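Local coordinates for protein ADP-ribose pyrophosphatase (Streptococcus suis, PDB 3O8S) that probably hydrolyses ADP-ribose at its pyrophosphate linkage, as a member of the NUDIX hydrolase family, at residues A[76-81]-A[149-154]; A[84-89]-A[116-121]; A[88-93]-A[178-183]; A[121-126]-A[153-158]; A[126-131]-A[190-195]. All blocks are in the same frame, centred on the assembly; numbering follows the deposited sequence.

Interaction 1. Residues A[76-81]-A[149-154]; sequences AIFQED and FILCRL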
# COMPACT_ATOMS: atom_id res chain seq x y z
N ALA A 76 -9.09 4.28 9.70
CA ALA A 76 -9.12 3.97 11.14
C ALA A 76 -8.94 5.28 11.91
O ALA A 76 -7.89 5.89 11.83
CB ALA A 76 -8.01 2.99 11.49
N ILE A 77 -9.99 5.74 12.58
CA ILE A 77 -10.02 7.02 13.32
C ILE A 77 -10.22 6.73 14.80
O ILE A 77 -11.18 6.06 15.17
CB ILE A 77 -11.14 7.96 12.74
CG1 ILE A 77 -10.99 8.15 11.20
CG2 ILE A 77 -11.18 9.34 13.48
CD1 ILE A 77 -12.35 8.30 10.49
N PHE A 78 -9.35 7.27 15.66
CA PHE A 78 -9.43 7.04 17.10
C PHE A 78 -9.66 8.31 17.91
O PHE A 78 -9.14 9.37 17.58
CB PHE A 78 -8.15 6.32 17.61
CG PHE A 78 -7.99 4.92 17.06
CD1 PHE A 78 -7.32 4.70 15.86
CD2 PHE A 78 -8.55 3.83 17.71
CE1 PHE A 78 -7.20 3.39 15.33
CE2 PHE A 78 -8.42 2.54 17.19
CZ PHE A 78 -7.77 2.33 15.99
N GLN A 79 -10.41 8.18 19.00
CA GLN A 79 -10.68 9.20 20.01
C GLN A 79 -10.73 8.44 21.33
O GLN A 79 -11.53 7.51 21.45
CB GLN A 79 -11.97 10.01 19.71
CG GLN A 79 -11.82 11.01 18.54
CD GLN A 79 -10.83 12.15 18.79
OE1 GLN A 79 -11.08 13.06 19.58
NE2 GLN A 79 -9.69 12.14 18.11
N GLU A 80 -9.79 8.72 22.26
CA GLU A 80 -9.64 8.01 23.55
C GLU A 80 -9.44 6.49 23.33
O GLU A 80 -9.97 5.68 24.10
CB GLU A 80 -10.86 8.25 24.46
CG GLU A 80 -10.73 9.45 25.38
CD GLU A 80 -11.01 10.80 24.76
OE1 GLU A 80 -11.92 10.89 23.90
OE2 GLU A 80 -10.36 11.78 25.19
N ASP A 81 -8.69 6.12 22.27
CA ASP A 81 -8.38 4.75 21.85
C ASP A 81 -9.66 3.95 21.46
O ASP A 81 -9.60 2.72 21.36
CB ASP A 81 -7.55 4.01 22.93
CG ASP A 81 -6.10 4.48 23.06
OD1 ASP A 81 -5.55 5.03 22.07
OD2 ASP A 81 -5.49 4.23 24.11
N PHE A 149 -5.43 -0.24 4.81
CA PHE A 149 -5.90 0.33 6.07
C PHE A 149 -5.07 1.56 6.34
O PHE A 149 -3.85 1.47 6.40
CB PHE A 149 -5.79 -0.69 7.21
CG PHE A 149 -6.81 -1.80 7.11
CD1 PHE A 149 -6.58 -2.92 6.31
CD2 PHE A 149 -8.03 -1.71 7.79
CE1 PHE A 149 -7.52 -3.93 6.22
CE2 PHE A 149 -8.97 -2.74 7.70
CZ PHE A 149 -8.70 -3.84 6.92
N ILE A 150 -5.73 2.73 6.44
CA ILE A 150 -5.08 4.01 6.65
C ILE A 150 -5.47 4.57 8.02
O ILE A 150 -6.66 4.72 8.32
CB ILE A 150 -5.44 5.02 5.50
CG1 ILE A 150 -5.14 4.44 4.06
CG2 ILE A 150 -4.81 6.44 5.73
CD1 ILE A 150 -3.69 4.36 3.69
N LEU A 151 -4.47 4.92 8.84
CA LEU A 151 -4.73 5.56 10.10
C LEU A 151 -4.95 7.04 9.80
O LEU A 151 -4.16 7.62 9.07
CB LEU A 151 -3.63 5.30 11.13
CG LEU A 151 -3.66 6.13 12.41
CD1 LEU A 151 -4.74 5.59 13.37
CD2 LEU A 151 -2.30 6.14 13.07
N CYS A 152 -6.08 7.58 10.25
CA CYS A 152 -6.47 8.97 10.04
C CYS A 152 -6.63 9.65 11.35
O CYS A 152 -7.04 9.06 12.35
CB CYS A 152 -7.76 9.09 9.22
SG CYS A 152 -7.69 8.35 7.56
N ARG A 153 -6.34 10.93 11.34
CA ARG A 153 -6.41 11.79 12.48
C ARG A 153 -7.67 12.65 12.33
O ARG A 153 -7.87 13.26 11.27
CB ARG A 153 -5.11 12.61 12.48
CG ARG A 153 -5.03 13.67 13.53
CD ARG A 153 -3.70 14.39 13.43
NE ARG A 153 -3.60 15.36 14.51
CZ ARG A 153 -3.96 16.63 14.40
NH1 ARG A 153 -4.33 17.13 13.23
NH2 ARG A 153 -3.88 17.44 15.44
N LEU A 154 -8.51 12.69 13.37
CA LEU A 154 -9.76 13.46 13.35
C LEU A 154 -9.51 14.97 13.40
O LEU A 154 -8.78 15.44 14.27
CB LEU A 154 -10.67 13.05 14.54
CG LEU A 154 -12.06 13.76 14.64
CD1 LEU A 154 -13.00 13.36 13.50
CD2 LEU A 154 -12.71 13.50 15.97
O HOH W 1 -7.71 11.15 15.67
O HOH W 2 -7.07 8.64 14.88
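Two nearly straight backbone hydrogen bonds join the parallel strands at Ala-76: its N donates to Ile-150 O at 2.8 Å, and its O accepts from Cys-152 N at 2.9 Å, with 178° at the hydrogen. Past Ala-76 the strands diverge, their axes lying 38° apart, and water takes over the bridging. One water accepts from Phe-78 N and donates to Cys-152 O (2.6 Å); another donates to Phe-78 O and accepts from Leu-154 N (2.9 Å). The same Phe-78 O also receives Gln-79 NE2 at 2.9 Å, in the carbonyl plane on a lone pair, helping to turn the amide back along its own strand. That side chain, folded at chi2 (-65°), lays CG and CD across Leu-154 CD2, with CD 3.6 Å from the methyl. On the side of the sheet carrying Ile-77, its CG1 meets Cys-152 CB while CG2 meets Leu-154 CB, the two side chains crossing at about a right angle. On the other side, Leu-151 CD1 reaches the edge of the Phe-78 ring, 3.7 Å from Phe-78 CD1 and near the ring plane. This parallel pair lies within the mixed sheet of the Nudix fold. Helix 106-118 packs on Ile-77 and Ile-150, helix 186-197 on Ala-76 and Phe-78, while strands 82-87 and 120-132 flank the pair.

Interaction 2. Residues A[84-89]-A[116-121]; sequences LLVQEN and EEAGLD. With EDO (1,2-ethanediol), chain C.
The carboxylate of Glu-117 is the flat side-chain group at this contact, and it meets Val-86 only loosely: OE1 lies 4.3 Å from Val-86 CG2. OE1 is hydrogen-bonded elsewhere, by the backbone N of Gly-97. Val-86 CG1 rests closer, 3.8 Å from the backbone O of Glu-117 and 3.9 Å from Ala-118 CB. The latter methyl is also touched by Leu-84 CD2 at 3.7 Å. The sequence from Glu-116 to Leu-120 fits the end of the Nudix box, where the helix gives way to a strand: Gly-119, with phi 73°, is the first residue to leave helical geometry. Beyond this turn, Leu-120 points back at strand 82-87 and meets Leu-84 tip to tip, Leu-120 CD1 to Leu-84 CD2 at 3.8 Å. Leu-84 sends its CG trans to the backbone nitrogen (chi1 179°), which carries both methyls toward Leu-120. Beside them, an ethanediol donates from O1 to Ala-118 O at 3.0 Å, and it is also hydrogen-bonded to Ser-168 OG.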
# COMPACT_ATOMS: atom_id res chain seq x y z
N LEU A 84 -13.64 4.70 15.23
CA LEU A 84 -14.87 5.12 14.56
C LEU A 84 -15.38 4.04 13.57
O LEU A 84 -14.66 3.60 12.67
CB LEU A 84 -14.75 6.47 13.82
CG LEU A 84 -16.07 6.85 13.11
CD1 LEU A 84 -16.95 7.79 13.90
CD2 LEU A 84 -15.84 7.21 11.68
N LEU A 85 -16.65 3.65 13.73
CA LEU A 85 -17.32 2.67 12.86
C LEU A 85 -18.59 3.27 12.32
O LEU A 85 -19.23 4.09 12.99
CB LEU A 85 -17.61 1.34 13.58
CG LEU A 85 -16.39 0.58 14.14
CD1 LEU A 85 -16.81 -0.47 15.12
CD2 LEU A 85 -15.51 0.00 13.04
N VAL A 86 -18.94 2.90 11.08
CA VAL A 86 -20.15 3.35 10.40
C VAL A 86 -21.05 2.14 10.18
O VAL A 86 -20.56 1.04 9.89
CB VAL A 86 -19.90 4.17 9.11
CG1 VAL A 86 -19.34 5.55 9.43
CG2 VAL A 86 -18.99 3.42 8.12
N GLN A 87 -22.36 2.34 10.34
CA GLN A 87 -23.34 1.27 10.19
C GLN A 87 -24.04 1.36 8.85
O GLN A 87 -24.45 2.46 8.44
CB GLN A 87 -24.37 1.33 11.32
CG GLN A 87 -25.24 0.08 11.45
CD GLN A 87 -26.34 0.26 12.46
OE1 GLN A 87 -26.90 1.34 12.62
NE2 GLN A 87 -26.68 -0.82 13.15
N GLU A 88 -24.22 0.20 8.19
CA GLU A 88 -24.88 0.08 6.90
C GLU A 88 -26.31 -0.45 7.07
O GLU A 88 -26.67 -0.90 8.16
CB GLU A 88 -24.06 -0.82 5.98
CG GLU A 88 -22.87 -0.11 5.38
CD GLU A 88 -21.96 -1.02 4.58
OE1 GLU A 88 -21.26 -1.85 5.20
OE2 GLU A 88 -21.94 -0.89 3.34
N ASN A 89 -27.14 -0.38 5.98
CA ASN A 89 -28.56 -0.81 5.96
C ASN A 89 -28.79 -2.19 6.60
O ASN A 89 -29.80 -2.37 7.28
CB ASN A 89 -29.11 -0.82 4.53
CG ASN A 89 -29.34 0.54 3.90
OD1 ASN A 89 -29.25 1.59 4.55
ND2 ASN A 89 -29.65 0.54 2.61
N GLU A 116 -18.01 11.68 3.29
CA GLU A 116 -19.28 11.20 2.74
C GLU A 116 -20.01 10.20 3.63
O GLU A 116 -21.23 10.23 3.67
CB GLU A 116 -19.04 10.54 1.37
CG GLU A 116 -18.76 11.54 0.25
CD GLU A 116 -18.34 10.95 -1.08
OE1 GLU A 116 -18.13 9.71 -1.17
OE2 GLU A 116 -18.22 11.73 -2.05
N GLU A 117 -19.28 9.31 4.30
CA GLU A 117 -19.88 8.24 5.10
C GLU A 117 -20.07 8.58 6.59
O GLU A 117 -21.01 8.06 7.19
CB GLU A 117 -19.02 6.97 5.00
CG GLU A 117 -19.07 6.34 3.62
CD GLU A 117 -18.02 5.29 3.31
OE1 GLU A 117 -17.49 4.67 4.26
OE2 GLU A 117 -17.74 5.08 2.11
N ALA A 118 -19.17 9.41 7.18
CA ALA A 118 -19.23 9.70 8.62
C ALA A 118 -19.42 11.19 8.96
O ALA A 118 -19.63 11.51 10.15
CB ALA A 118 -17.96 9.17 9.29
N GLY A 119 -19.39 12.06 7.95
CA GLY A 119 -19.53 13.51 8.09
C GLY A 119 -18.28 14.14 8.70
O GLY A 119 -18.30 15.30 9.11
N LEU A 120 -17.17 13.38 8.73
CA LEU A 120 -15.96 13.83 9.39
C LEU A 120 -14.85 14.29 8.47
O LEU A 120 -14.57 13.67 7.45
CB LEU A 120 -15.41 12.70 10.31
CG LEU A 120 -16.40 12.10 11.35
CD1 LEU A 120 -15.73 11.01 12.18
CD2 LEU A 120 -16.96 13.18 12.28
N ASP A 121 -14.16 15.36 8.91
CA ASP A 121 -12.95 15.88 8.28
C ASP A 121 -11.80 15.22 8.98
O ASP A 121 -11.70 15.29 10.21
CB ASP A 121 -12.84 17.40 8.39
CG ASP A 121 -13.97 18.18 7.74
OD1 ASP A 121 -14.36 17.82 6.60
OD2 ASP A 121 -14.40 19.21 8.32
C1 EDO C . -19.65 11.25 13.78
O1 EDO C . -19.27 10.25 12.81
C2 EDO C . -18.82 11.28 15.06
O2 EDO C . -19.19 10.19 15.92

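Interaction 3. Residues A[88-93]-A[178-183]; sequences ENDGLW and PLYLGK. With EDO (1,2-ethanediol), chain F.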
# COMPACT_ATOMS: atom_id res chain seq x y z
N GLU A 88 -24.22 0.20 8.19
CA GLU A 88 -24.88 0.08 6.90
C GLU A 88 -26.31 -0.45 7.07
O GLU A 88 -26.67 -0.90 8.16
CB GLU A 88 -24.06 -0.82 5.98
CG GLU A 88 -22.87 -0.11 5.38
CD GLU A 88 -21.96 -1.02 4.58
OE1 GLU A 88 -21.26 -1.85 5.20
OE2 GLU A 88 -21.94 -0.89 3.34
N ASN A 89 -27.14 -0.38 5.98
CA ASN A 89 -28.56 -0.81 5.96
C ASN A 89 -28.79 -2.19 6.60
O ASN A 89 -29.80 -2.37 7.28
CB ASN A 89 -29.11 -0.82 4.53
CG ASN A 89 -29.34 0.54 3.90
OD1 ASN A 89 -29.25 1.59 4.55
ND2 ASN A 89 -29.65 0.54 2.61
N ASP A 90 -27.86 -3.14 6.41
CA ASP A 90 -27.90 -4.50 6.95
C ASP A 90 -27.59 -4.59 8.48
O ASP A 90 -27.60 -5.69 9.03
CB ASP A 90 -26.93 -5.40 6.17
CG ASP A 90 -25.54 -4.82 5.97
OD1 ASP A 90 -25.41 -3.84 5.20
OD2 ASP A 90 -24.58 -5.37 6.54
N GLY A 91 -27.35 -3.45 9.12
CA GLY A 91 -27.05 -3.37 10.56
C GLY A 91 -25.63 -3.71 11.00
O GLY A 91 -25.36 -3.76 12.20
N LEU A 92 -24.73 -4.00 10.04
CA LEU A 92 -23.33 -4.32 10.35
C LEU A 92 -22.48 -3.06 10.33
O LEU A 92 -22.81 -2.07 9.66
CB LEU A 92 -22.74 -5.38 9.40
CG LEU A 92 -23.44 -6.77 9.40
CD1 LEU A 92 -22.87 -7.63 8.31
CD2 LEU A 92 -23.29 -7.48 10.75
N TRP A 93 -21.38 -3.10 11.09
CA TRP A 93 -20.48 -1.97 11.29
C TRP A 93 -19.13 -2.17 10.64
O TRP A 93 -18.58 -3.28 10.61
CB TRP A 93 -20.32 -1.69 12.78
CG TRP A 93 -21.61 -1.30 13.45
CD1 TRP A 93 -22.64 -2.14 13.79
CD2 TRP A 93 -22.02 0.02 13.84
NE1 TRP A 93 -23.65 -1.43 14.39
CE2 TRP A 93 -23.29 -0.10 14.45
CE3 TRP A 93 -21.42 1.28 13.77
CZ2 TRP A 93 -23.99 1.01 14.94
CZ3 TRP A 93 -22.11 2.38 14.26
CH2 TRP A 93 -23.38 2.24 14.84
N PRO A 178 -21.78 -5.46 16.01
CA PRO A 178 -21.60 -6.53 14.99
C PRO A 178 -20.87 -5.99 13.76
O PRO A 178 -21.23 -4.93 13.24
CB PRO A 178 -23.03 -7.01 14.67
CG PRO A 178 -23.94 -6.00 15.25
CD PRO A 178 -23.21 -5.17 16.26
N LEU A 179 -19.82 -6.68 13.33
CA LEU A 179 -18.96 -6.22 12.25
C LEU A 179 -19.20 -6.88 10.91
O LEU A 179 -19.53 -8.06 10.85
CB LEU A 179 -17.47 -6.46 12.61
CG LEU A 179 -16.83 -5.64 13.74
CD1 LEU A 179 -15.45 -6.22 14.06
CD2 LEU A 179 -16.65 -4.17 13.34
N TYR A 180 -18.96 -6.13 9.83
CA TYR A 180 -18.98 -6.65 8.47
C TYR A 180 -17.56 -7.20 8.31
O TYR A 180 -16.62 -6.44 8.01
CB TYR A 180 -19.35 -5.51 7.47
CG TYR A 180 -19.74 -5.93 6.06
CD1 TYR A 180 -19.02 -6.91 5.38
CD2 TYR A 180 -20.75 -5.26 5.37
CE1 TYR A 180 -19.33 -7.25 4.06
CE2 TYR A 180 -21.06 -5.58 4.05
CZ TYR A 180 -20.34 -6.57 3.40
OH TYR A 180 -20.63 -6.87 2.10
N LEU A 181 -17.38 -8.49 8.65
CA LEU A 181 -16.08 -9.19 8.71
C LEU A 181 -15.33 -9.21 7.37
O LEU A 181 -14.10 -9.09 7.38
CB LEU A 181 -16.22 -10.61 9.28
CG LEU A 181 -16.71 -10.66 10.75
CD1 LEU A 181 -17.10 -12.07 11.16
CD2 LEU A 181 -15.68 -10.05 11.74
N GLY A 182 -16.06 -9.26 6.25
CA GLY A 182 -15.48 -9.18 4.91
C GLY A 182 -14.77 -7.85 4.67
O GLY A 182 -13.83 -7.78 3.88
N LYS A 183 -15.20 -6.80 5.39
CA LYS A 183 -14.64 -5.45 5.32
C LYS A 183 -13.55 -5.25 6.36
O LYS A 183 -12.51 -4.68 6.03
CB LYS A 183 -15.74 -4.39 5.48
CG LYS A 183 -16.57 -4.26 4.22
CD LYS A 183 -17.66 -3.24 4.35
CE LYS A 183 -18.35 -3.13 3.02
NZ LYS A 183 -19.51 -2.23 3.09
C1 EDO F . -19.82 1.87 4.18
O1 EDO F . -19.81 1.89 2.75
C2 EDO F . -18.42 1.53 4.67
O2 EDO F . -18.26 0.11 4.76
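The hairpin connection between strands 82-87 and 93-99, a type I turn from Glu-88 to Gly-91, is tied to loop 178-183 at Trp-93. Trp-93 N donates to Pro-178 O at 2.8 Å, in the carbonyl plane, and Trp-93 O accepts from Tyr-180 N at 3.0 Å with 167° at the hydrogen. Pro-178 O also lies at the indole edge, in plane, 3.2 Å from Trp-93 CD1. The two bonds form a single backbone bridge pairing Trp-93 with Leu-179, followed by an inverse gamma turn centred on Tyr-180. Lys-183 N then donates to Tyr-180 O, and the extended Lys-183 side chain runs back past one face of the Tyr-180 ring, CD 3.7 Å above the plane, offset toward the rim. Lys-183 NZ forms a salt bridge with Glu-88, meeting OE1 on its syn side at 2.8 Å and lying equally close to Glu-88 OE2; it also donates to an ethanediol. Leu-92 CB packs 3.9 Å from Tyr-180 CB, and Leu-92 CD2 touches Pro-178 CB.

Interaction 4. Residues A[121-126]-A[153-158]; sequences DVEAQR and RLLGGE. With EDO (1,2-ethanediol), chain D.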
# COMPACT_ATOMS: atom_id res chain seq x y z
N ASP A 121 -14.16 15.36 8.91
CA ASP A 121 -12.95 15.88 8.28
C ASP A 121 -11.80 15.22 8.98
O ASP A 121 -11.70 15.29 10.21
CB ASP A 121 -12.84 17.40 8.39
CG ASP A 121 -13.97 18.18 7.74
OD1 ASP A 121 -14.36 17.82 6.60
OD2 ASP A 121 -14.40 19.21 8.32
N VAL A 122 -10.97 14.51 8.22
CA VAL A 122 -9.82 13.79 8.75
C VAL A 122 -8.63 14.03 7.86
O VAL A 122 -8.78 14.40 6.69
CB VAL A 122 -10.08 12.25 8.93
CG1 VAL A 122 -11.28 11.97 9.84
CG2 VAL A 122 -10.21 11.52 7.58
N GLU A 123 -7.45 13.76 8.40
CA GLU A 123 -6.25 13.81 7.60
C GLU A 123 -5.62 12.40 7.61
O GLU A 123 -5.49 11.79 8.67
CB GLU A 123 -5.28 14.93 8.04
CG GLU A 123 -4.94 15.01 9.52
CD GLU A 123 -3.98 16.13 9.88
OE1 GLU A 123 -4.15 17.27 9.39
OE2 GLU A 123 -3.06 15.86 10.69
N ALA A 124 -5.35 11.86 6.41
CA ALA A 124 -4.71 10.55 6.22
C ALA A 124 -3.31 10.63 6.79
O ALA A 124 -2.61 11.60 6.53
CB ALA A 124 -4.68 10.21 4.74
N GLN A 125 -2.93 9.66 7.63
CA GLN A 125 -1.68 9.79 8.34
C GLN A 125 -0.67 8.68 8.09
O GLN A 125 0.51 8.95 7.93
CB GLN A 125 -2.01 9.83 9.85
CG GLN A 125 -0.92 10.40 10.72
CD GLN A 125 -1.44 10.68 12.10
OE1 GLN A 125 -1.80 11.81 12.42
NE2 GLN A 125 -1.47 9.68 12.96
N ARG A 126 -1.11 7.43 8.18
CA ARG A 126 -0.21 6.31 8.17
C ARG A 126 -0.85 5.13 7.52
O ARG A 126 -2.04 4.89 7.70
CB ARG A 126 0.18 6.01 9.66
CG ARG A 126 0.66 4.56 9.99
CD ARG A 126 1.03 4.45 11.47
NE ARG A 126 2.31 5.15 11.70
CZ ARG A 126 2.87 5.34 12.88
NH1 ARG A 126 2.28 4.91 13.98
NH2 ARG A 126 4.04 5.94 12.97
N ARG A 153 -6.34 10.93 11.34
CA ARG A 153 -6.41 11.79 12.48
C ARG A 153 -7.67 12.65 12.33
O ARG A 153 -7.87 13.26 11.27
CB ARG A 153 -5.11 12.61 12.48
CG ARG A 153 -5.03 13.67 13.53
CD ARG A 153 -3.70 14.39 13.43
NE ARG A 153 -3.60 15.36 14.51
CZ ARG A 153 -3.96 16.63 14.40
NH1 ARG A 153 -4.33 17.13 13.23
NH2 ARG A 153 -3.88 17.44 15.44
N LEU A 154 -8.51 12.69 13.37
CA LEU A 154 -9.76 13.46 13.35
C LEU A 154 -9.51 14.97 13.40
O LEU A 154 -8.78 15.44 14.27
CB LEU A 154 -10.67 13.05 14.54
CG LEU A 154 -12.06 13.76 14.64
CD1 LEU A 154 -13.00 13.36 13.50
CD2 LEU A 154 -12.71 13.50 15.97
N LEU A 155 -10.18 15.73 12.51
CA LEU A 155 -10.13 17.19 12.51
C LEU A 155 -11.41 17.69 13.14
O LEU A 155 -11.35 18.52 14.02
CB LEU A 155 -9.90 17.81 11.12
CG LEU A 155 -8.62 17.39 10.33
CD1 LEU A 155 -8.56 18.11 9.01
CD2 LEU A 155 -7.32 17.64 11.13
N GLY A 156 -12.55 17.13 12.75
CA GLY A 156 -13.86 17.53 13.29
C GLY A 156 -15.00 16.98 12.45
O GLY A 156 -14.79 16.10 11.62
N GLY A 157 -16.18 17.51 12.66
CA GLY A 157 -17.40 17.16 11.93
C GLY A 157 -18.36 16.37 12.77
O GLY A 157 -18.14 16.21 13.97
N GLU A 158 -19.42 15.88 12.16
CA GLU A 158 -20.48 15.12 12.83
C GLU A 158 -21.24 14.30 11.81
O GLU A 158 -21.29 14.68 10.64
CB GLU A 158 -21.44 16.05 13.62
CG GLU A 158 -22.14 17.12 12.80
CD GLU A 158 -23.31 17.76 13.53
OE1 GLU A 158 -23.07 18.55 14.47
OE2 GLU A 158 -24.47 17.46 13.16
C1 EDO D . -16.11 14.50 17.16
O1 EDO D . -17.12 14.33 16.17
C2 EDO D . -16.03 13.26 18.04
O2 EDO D . -14.96 13.38 18.99
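Glu-123 and Arg-153 form a hydrogen-bonded antiparallel pair, Glu-123 N to Arg-153 O at 2.9 Å with a return bond from Arg-153 N. Arg-153 is extended, its CG opposite the backbone N (chi1 175°), which carries it alongside Glu-123 to a salt bridge whose hydrogen bond is weak: Arg-153 NH1 to Glu-123 OE2, 3.1 Å, 141° at the hydrogen, the flat groups turned 48° apart. Gln-125 crosses the same arginine obliquely, its OE1 against Arg-153 CB and CD (3.4 Å each) near the guanidinium plane. The pair joins strands 120-132 and 145-157 of the mixed sheet, where a classic beta bulge shifts the register by one residue. Leu-155 and Gly-156 both face Asp-121, whose O is gripped by Leu-155 N at 2.8 Å and Gly-156 N at 3.2 Å, while Asp-121 N bonds to Gly-156 O. Leu-155 CD2 touches Glu-123 OE1, the side chains crossing at about a right angle. Val-122, directed to the other side, packs on Val-114 of helix 106-118. Lys-115 holds the carboxylate of Asp-121.

Interaction 5. Residues A[126-131]-A[190-195]; sequences RVVAIL and ALCLEA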
# COMPACT_ATOMS: atom_id res chain seq x y z
N ARG A 126 -1.11 7.43 8.18
CA ARG A 126 -0.21 6.31 8.17
C ARG A 126 -0.85 5.13 7.52
O ARG A 126 -2.04 4.89 7.70
CB ARG A 126 0.18 6.01 9.66
CG ARG A 126 0.66 4.56 9.99
CD ARG A 126 1.03 4.45 11.47
NE ARG A 126 2.31 5.15 11.70
CZ ARG A 126 2.87 5.34 12.88
NH1 ARG A 126 2.28 4.91 13.98
NH2 ARG A 126 4.04 5.94 12.97
N VAL A 127 -0.04 4.35 6.78
CA VAL A 127 -0.49 3.09 6.20
C VAL A 127 -0.31 2.03 7.30
O VAL A 127 0.81 1.71 7.68
CB VAL A 127 0.22 2.68 4.87
CG1 VAL A 127 -0.47 1.46 4.24
CG2 VAL A 127 0.23 3.85 3.88
N VAL A 128 -1.42 1.53 7.82
CA VAL A 128 -1.37 0.49 8.85
C VAL A 128 -0.90 -0.82 8.19
O VAL A 128 -0.02 -1.53 8.69
CB VAL A 128 -2.75 0.29 9.57
CG1 VAL A 128 -2.69 -0.86 10.57
CG2 VAL A 128 -3.26 1.58 10.24
N ALA A 129 -1.58 -1.17 7.10
CA ALA A 129 -1.42 -2.42 6.38
C ALA A 129 -2.00 -2.35 4.98
O ALA A 129 -2.92 -1.59 4.75
CB ALA A 129 -2.12 -3.53 7.14
N ILE A 130 -1.42 -3.14 4.05
CA ILE A 130 -1.85 -3.40 2.66
C ILE A 130 -2.06 -4.90 2.63
O ILE A 130 -1.09 -5.65 2.59
CB ILE A 130 -0.86 -2.91 1.58
CG1 ILE A 130 -0.43 -1.48 1.83
CG2 ILE A 130 -1.39 -3.10 0.17
CD1 ILE A 130 0.98 -1.40 1.89
N LEU A 131 -3.31 -5.35 2.71
CA LEU A 131 -3.55 -6.77 2.87
C LEU A 131 -4.41 -7.38 1.81
O LEU A 131 -5.38 -6.80 1.35
CB LEU A 131 -4.21 -7.01 4.25
CG LEU A 131 -3.40 -6.63 5.49
CD1 LEU A 131 -4.28 -6.54 6.72
CD2 LEU A 131 -2.21 -7.59 5.70
N ALA A 190 -7.77 -4.12 15.92
CA ALA A 190 -6.74 -4.19 16.97
C ALA A 190 -5.37 -3.77 16.39
O ALA A 190 -4.65 -2.98 17.02
CB ALA A 190 -6.68 -5.59 17.57
N LEU A 191 -5.08 -4.17 15.14
CA LEU A 191 -3.86 -3.75 14.44
C LEU A 191 -3.84 -2.22 14.24
O LEU A 191 -2.81 -1.57 14.49
CB LEU A 191 -3.70 -4.48 13.08
CG LEU A 191 -2.31 -4.35 12.41
CD1 LEU A 191 -1.25 -5.20 13.16
CD2 LEU A 191 -2.36 -4.70 10.90
N CYS A 192 -4.98 -1.65 13.83
CA CYS A 192 -5.13 -0.19 13.66
C CYS A 192 -4.90 0.54 14.99
O CYS A 192 -4.19 1.55 15.00
CB CYS A 192 -6.49 0.14 13.06
SG CYS A 192 -6.69 -0.41 11.35
N LEU A 193 -5.45 0.01 16.13
CA LEU A 193 -5.24 0.61 17.46
C LEU A 193 -3.75 0.63 17.83
O LEU A 193 -3.22 1.66 18.27
CB LEU A 193 -6.06 -0.10 18.55
CG LEU A 193 -5.87 0.36 20.02
CD1 LEU A 193 -6.25 1.82 20.21
CD2 LEU A 193 -6.67 -0.50 20.95
N GLU A 194 -3.07 -0.51 17.62
CA GLU A 194 -1.64 -0.65 17.86
C GLU A 194 -0.87 0.40 17.02
O GLU A 194 0.00 1.06 17.57
CB GLU A 194 -1.18 -2.10 17.56
CG GLU A 194 0.24 -2.42 18.00
CD GLU A 194 0.82 -3.71 17.44
OE1 GLU A 194 0.03 -4.64 17.17
OE2 GLU A 194 2.06 -3.78 17.26
N ALA A 195 -1.23 0.59 15.73
CA ALA A 195 -0.61 1.62 14.87
C ALA A 195 -0.85 3.04 15.44
O ALA A 195 0.08 3.85 15.46
CB ALA A 195 -1.15 1.54 13.46
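Apolar contacts dominate, and Val-128 carries most of them. Its CG2 stands 3.8 Å from Ala-195 CB, and its CG1 lies 3.9 Å from Leu-191 CD2, the valine and leucine side chains sliding past each other in opposite directions. Cys-192 SG sits 4.1 Å from Val-128 CG1 and equally far from its CG2. CG1 is placed trans to the backbone N (chi1 176°), which sends both branches against the helix. Leu-191 CD2 also touches Ala-129 CB at 3.9 Å; Val-128 and Ala-129 can both face the helix because they form a classic beta bulge opposite Phe-149. Among polar contacts, Arg-126 NH1 makes a weak hydrogen bond to Ala-195 O, 2.9 Å long but bent to 130°, with the carbonyl oxygen near the guanidinium plane at its edge. A bend at chi3 turns the group toward the helix end, where NH1 bonds more firmly to Ser-198 O and NH2 to Glu-199 O. NH2 further pairs with Glu-202 of the second subunit. The strand and helix axes approach to 8.6 Å and run 150° apart. Helix 186-197 packs against strand 120-132 through Val-128 and also touches strand 70-79 through Cys-192 on Ala-76 and Phe-78.

How the interactions relate
Interactions 1, 2, 4 and 5 all draw on one mixed sheet. Strand 145-157 pairs with 70-79 in interaction 1 and with 120-132 in interaction 4, their centres about 8 Å apart. Strand 120-132 then continues into interaction 5, where helix 186-197 packs on it; interaction 2 joins the other end of that strand and helix 106-118 to strand 82-87, its centre about 19 Å from that of interaction 5. Along the chain, interaction 2 closes before interaction 4 opens. Interaction 3 ties two surface loops, about 22 Å from interaction 4 between centres, and shares Glu-88 and Asn-89 with interaction 2. Interactions 1 (through Ile-150), 4 and 5 touch the second subunit, linking the sheet to the dimer.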